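Local coordinates for protein microbial serine proteinases; subtilisin (PDB 2GKO) that hydrolyses peptide bonds as a cold-adapted, calcium-loaded serine endopeptidase of the subtilase family, at residues M137-T149 against G174-V186. Numbering follows the deposited sequence.
Sequences MSLGSSGESSLIT and GSIGYPGALVNAV. With NA (sodium ion), chain F; PMS (phenylmethanesulfonic acid), chain G.
The Tyr178 ring lies between Glu144 on one face and Ala181 on the other. Glu144 CB sits over the ring centre in a CH-pi contact, 3.6 Å from the centroid; Ala181 CB lies nearer the rim. Ser142 O meets the ring edge in plane, 3.6 Å from Tyr178 CD2. Glu144 turns CG away from its own backbone N (chi1 -174°), which carries the extended chain across the ring, its carboxylate tilted 12° from the ring plane. Its OE1 forms a salt bridge with Lys221. OE2 accepts from Thr149 OG1 at 2.7 Å through the anti lone pair. With an alanine at Tyr178, Glu144 CB would probably lose the face it rests on, and a gap would open between it and Ala181. Ser141 and Tyr178 form a single antiparallel hydrogen-bonded bridge: Ser141 N donates to Tyr178 O at 2.9 Å, Tyr178 N to Ser141 O at 2.8 Å. Pro179, after a cis peptide, packs against Met137 CE, Leu139 CD1 and Ile148 CG2. Type I turns Pro179-Leu182 and Leu182-Ala185 bring the carbonyl oxygens of Gly180, Leu182 and Ala185 round sodium. The contact joins the link after strand 133-137, where Ser138 and Leu139 line the phenylmethanesulfonic acid pocket, and helix 146-157 to the loop before strand 186-192.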
loop_
_atom_site.group_PDB
_atom_site.type_symbol
_atom_site.label_atom_id
_atom_site.label_comp_id
_atom_site.label_asym_id
_atom_site.label_seq_id
_atom_site.Cartn_x
_atom_site.Cartn_y
_atom_site.Cartn_z
ATOM N N MET A 137 2.491 -1.251 4.470
ATOM C CA MET A 137 2.405 -0.553 5.759
ATOM C C MET A 137 1.725 0.799 5.571
ATOM O O MET A 137 2.344 1.796 5.216
ATOM C CB MET A 137 3.773 -0.399 6.429
ATOM C CG MET A 137 4.212 -1.696 7.011
ATOM S SD MET A 137 5.689 -1.564 7.989
ATOM C CE MET A 137 6.867 -1.498 6.774
ATOM N N SER A 138 0.428 0.802 5.808
ATOM C CA SER A 138 -0.372 2.007 5.762
ATOM C C SER A 138 -0.352 2.648 7.137
ATOM O O SER A 138 -1.348 2.692 7.860
ATOM C CB SER A 138 -1.784 1.678 5.285
ATOM O OG SER A 138 -1.788 1.447 3.899
ATOM N N LEU A 139 0.839 3.111 7.508
ATOM C CA LEU A 139 1.060 3.642 8.835
ATOM C C LEU A 139 2.288 4.510 8.757
ATOM O O LEU A 139 3.098 4.405 7.840
ATOM C CB LEU A 139 1.193 2.508 9.858
ATOM C CG LEU A 139 2.279 1.460 9.644
ATOM C CD1 LEU A 139 3.604 1.944 10.202
ATOM C CD2 LEU A 139 1.900 0.114 10.275
ATOM N N GLY A 140 2.418 5.413 9.713
ATOM C CA GLY A 140 3.560 6.298 9.683
ATOM C C GLY A 140 3.699 7.070 10.959
ATOM O O GLY A 140 2.766 7.184 11.737
ATOM N N SER A 141 4.901 7.578 11.173
ATOM C CA SER A 141 5.197 8.456 12.286
ATOM C C SER A 141 6.295 9.406 11.816
ATOM O O SER A 141 7.032 9.106 10.901
ATOM C CB SER A 141 5.628 7.600 13.485
ATOM O OG SER A 141 6.583 8.230 14.312
ATOM N N SER A 142 6.386 10.574 12.439
ATOM C CA SER A 142 7.404 11.562 12.078
ATOM C C SER A 142 8.786 11.090 12.478
ATOM O O SER A 142 9.774 11.504 11.864
ATOM C CB SER A 142 7.124 12.905 12.762
ATOM O OG SER A 142 6.977 12.726 14.161
ATOM N N GLY A 143 8.835 10.232 13.493
ATOM C CA GLY A 143 10.088 9.708 14.012
ATOM C C GLY A 143 10.431 8.345 13.455
ATOM O O GLY A 143 9.550 7.525 13.173
ATOM N N GLU A 144 11.727 8.118 13.306
ATOM C CA GLU A 144 12.260 6.855 12.821
ATOM C C GLU A 144 12.580 5.874 13.947
ATOM O O GLU A 144 13.490 6.094 14.747
ATOM C CB GLU A 144 13.527 7.111 12.009
ATOM C CG GLU A 144 14.035 5.847 11.356
ATOM C CD GLU A 144 15.289 6.022 10.527
ATOM O OE1 GLU A 144 15.787 7.158 10.353
ATOM O OE2 GLU A 144 15.786 4.985 10.049
ATOM N N SER A 145 11.868 4.764 13.992
ATOM C CA SER A 145 12.128 3.704 14.949
ATOM C C SER A 145 13.188 2.777 14.350
ATOM O O SER A 145 13.019 2.236 13.260
ATOM C CB SER A 145 10.847 2.919 15.252
ATOM O OG SER A 145 11.133 1.634 15.760
ATOM N N SER A 146 14.314 2.611 15.040
ATOM C CA SER A 146 15.342 1.695 14.547
ATOM C C SER A 146 14.827 0.248 14.484
ATOM O O SER A 146 15.262 -0.499 13.622
ATOM C CB SER A 146 16.623 1.773 15.399
ATOM O OG SER A 146 16.324 1.469 16.732
ATOM N N LEU A 147 13.911 -0.147 15.365
ATOM C CA LEU A 147 13.343 -1.499 15.306
ATOM C C LEU A 147 12.658 -1.702 13.953
ATOM O O LEU A 147 12.875 -2.706 13.285
ATOM C CB LEU A 147 12.345 -1.722 16.448
ATOM C CG LEU A 147 12.926 -1.835 17.852
ATOM C CD1 LEU A 147 11.820 -1.842 18.887
ATOM C CD2 LEU A 147 13.773 -3.109 17.955
ATOM N N ILE A 148 11.848 -0.721 13.552
ATOM C CA ILE A 148 11.101 -0.841 12.307
ATOM C C ILE A 148 12.044 -0.721 11.109
ATOM O O ILE A 148 11.997 -1.498 10.150
ATOM C CB ILE A 148 9.981 0.202 12.248
ATOM C CG1 ILE A 148 8.890 -0.158 13.262
ATOM C CG2 ILE A 148 9.406 0.283 10.825
ATOM C CD1 ILE A 148 7.895 0.937 13.515
ATOM N N THR A 149 12.921 0.272 11.143
ATOM C CA THR A 149 13.921 0.435 10.085
ATOM C C THR A 149 14.747 -0.828 9.826
ATOM O O THR A 149 14.894 -1.277 8.683
ATOM C CB THR A 149 14.858 1.583 10.449
ATOM O OG1 THR A 149 14.158 2.829 10.362
ATOM C CG2 THR A 149 15.983 1.700 9.446
ATOM N N GLY A 174 9.242 18.274 3.240
ATOM C CA GLY A 174 9.948 17.577 4.291
ATOM C C GLY A 174 9.067 16.916 5.343
ATOM O O GLY A 174 9.543 16.531 6.410
ATOM N N SER A 175 7.778 16.779 5.048
ATOM C CA SER A 175 6.820 16.204 5.991
ATOM C C SER A 175 6.683 14.678 5.919
ATOM O O SER A 175 5.983 14.068 6.739
ATOM C CB SER A 175 5.450 16.872 5.808
ATOM O OG SER A 175 5.009 16.898 4.456
ATOM N N ILE A 176 7.349 14.049 4.948
ATOM C CA ILE A 176 7.364 12.608 4.831
ATOM C C ILE A 176 7.799 11.946 6.132
ATOM O O ILE A 176 8.718 12.416 6.812
ATOM C CB ILE A 176 8.247 12.173 3.624
ATOM C CG1 ILE A 176 8.071 10.679 3.341
ATOM C CG2 ILE A 176 9.709 12.477 3.870
ATOM C CD1 ILE A 176 8.878 10.178 2.160
ATOM N N GLY A 177 7.133 10.859 6.495
ATOM C CA GLY A 177 7.438 10.139 7.715
ATOM C C GLY A 177 7.912 8.734 7.418
ATOM O O GLY A 177 8.195 8.387 6.270
ATOM N N TYR A 178 7.982 7.945 8.482
ATOM C CA TYR A 178 8.569 6.619 8.486
ATOM C C TYR A 178 7.488 5.567 8.751
ATOM O O TYR A 178 6.603 5.795 9.558
ATOM C CB TYR A 178 9.654 6.562 9.582
ATOM C CG TYR A 178 10.800 7.481 9.291
ATOM C CD1 TYR A 178 11.862 7.058 8.514
ATOM C CD2 TYR A 178 10.806 8.796 9.784
ATOM C CE1 TYR A 178 12.908 7.899 8.242
ATOM C CE2 TYR A 178 11.838 9.646 9.508
ATOM C CZ TYR A 178 12.888 9.202 8.733
ATOM O OH TYR A 178 13.928 10.059 8.437
ATOM N N PRO A 179 7.574 4.377 8.158
ATOM C CA PRO A 179 8.699 3.899 7.347
ATOM C C PRO A 179 8.794 4.369 5.899
ATOM O O PRO A 179 9.739 3.987 5.237
ATOM C CB PRO A 179 8.501 2.374 7.385
ATOM C CG PRO A 179 6.977 2.190 7.482
ATOM C CD PRO A 179 6.540 3.334 8.358
ATOM N N GLY A 180 7.836 5.155 5.408
ATOM C CA GLY A 180 7.837 5.617 4.031
ATOM C C GLY A 180 9.156 6.224 3.577
ATOM O O GLY A 180 9.615 5.936 2.466
ATOM N N ALA A 181 9.779 7.019 4.453
ATOM C CA ALA A 181 10.979 7.766 4.109
ATOM C C ALA A 181 12.226 6.889 4.049
ATOM O O ALA A 181 13.285 7.363 3.646
ATOM C CB ALA A 181 11.201 8.869 5.119
ATOM N N LEU A 182 12.120 5.630 4.447
ATOM C CA LEU A 182 13.254 4.709 4.378
ATOM C C LEU A 182 13.665 4.411 2.961
ATOM O O LEU A 182 12.835 4.322 2.062
ATOM C CB LEU A 182 12.940 3.405 5.082
ATOM C CG LEU A 182 12.660 3.532 6.554
ATOM C CD1 LEU A 182 12.268 2.193 7.115
ATOM C CD2 LEU A 182 13.877 4.129 7.285
ATOM N N VAL A 183 14.956 4.232 2.744
ATOM C CA VAL A 183 15.425 3.989 1.398
ATOM C C VAL A 183 14.889 2.662 0.821
ATOM O O VAL A 183 14.715 2.542 -0.382
ATOM C CB VAL A 183 16.983 4.099 1.306
ATOM C CG1 VAL A 183 17.656 2.849 1.863
ATOM C CG2 VAL A 183 17.399 4.367 -0.117
ATOM N N ASN A 184 14.613 1.694 1.693
ATOM C CA ASN A 184 14.092 0.388 1.278
ATOM C C ASN A 184 12.580 0.247 1.411
ATOM O O ASN A 184 12.068 -0.863 1.361
ATOM C CB ASN A 184 14.818 -0.733 2.031
ATOM C CG ASN A 184 16.270 -0.879 1.581
ATOM O OD1 ASN A 184 16.592 -0.604 0.428
ATOM N ND2 ASN A 184 17.144 -1.294 2.498
ATOM N N ALA A 185 11.877 1.378 1.526
ATOM C CA ALA A 185 10.406 1.401 1.463
ATOM C C ALA A 185 9.935 2.312 0.342
ATOM O O ALA A 185 10.502 3.357 0.127
ATOM C CB ALA A 185 9.827 1.855 2.787
ATOM N N VAL A 186 8.901 1.905 -0.386
ATOM C CA VAL A 186 8.303 2.725 -1.419
ATOM C C VAL A 186 7.257 3.623 -0.773
ATOM O O VAL A 186 6.188 3.147 -0.372
ATOM C CB VAL A 186 7.650 1.842 -2.507
ATOM C CG1 VAL A 186 6.887 2.672 -3.519
ATOM C CG2 VAL A 186 8.671 0.978 -3.183
HETATM NA NA NA F . 11.155 5.420 0.885
HETATM C C PMS G . -3.240 6.118 8.393
HETATM S S PMS G . -2.377 6.310 6.966
HETATM C C1 PMS G . -4.747 6.025 8.191
HETATM C C2 PMS G . -5.544 7.168 8.227
HETATM C C3 PMS G . -6.931 7.076 8.065
HETATM C C4 PMS G . -7.517 5.828 7.908
HETATM C C5 PMS G . -6.739 4.677 7.910
HETATM C C6 PMS G . -5.358 4.783 8.059
HETATM O O2S PMS G . -1.001 6.558 7.335
HETATM O O1S PMS G . -3.088 7.331 6.201
HETATM O O HOH W 1 5.063 5.783 6.412
HETATM O O HOH W 2 8.861 13.560 9.298
HETATM O O HOH W 3 10.228 6.075 -1.195
HETATM O O HOH W 4 12.412 7.407 0.631
#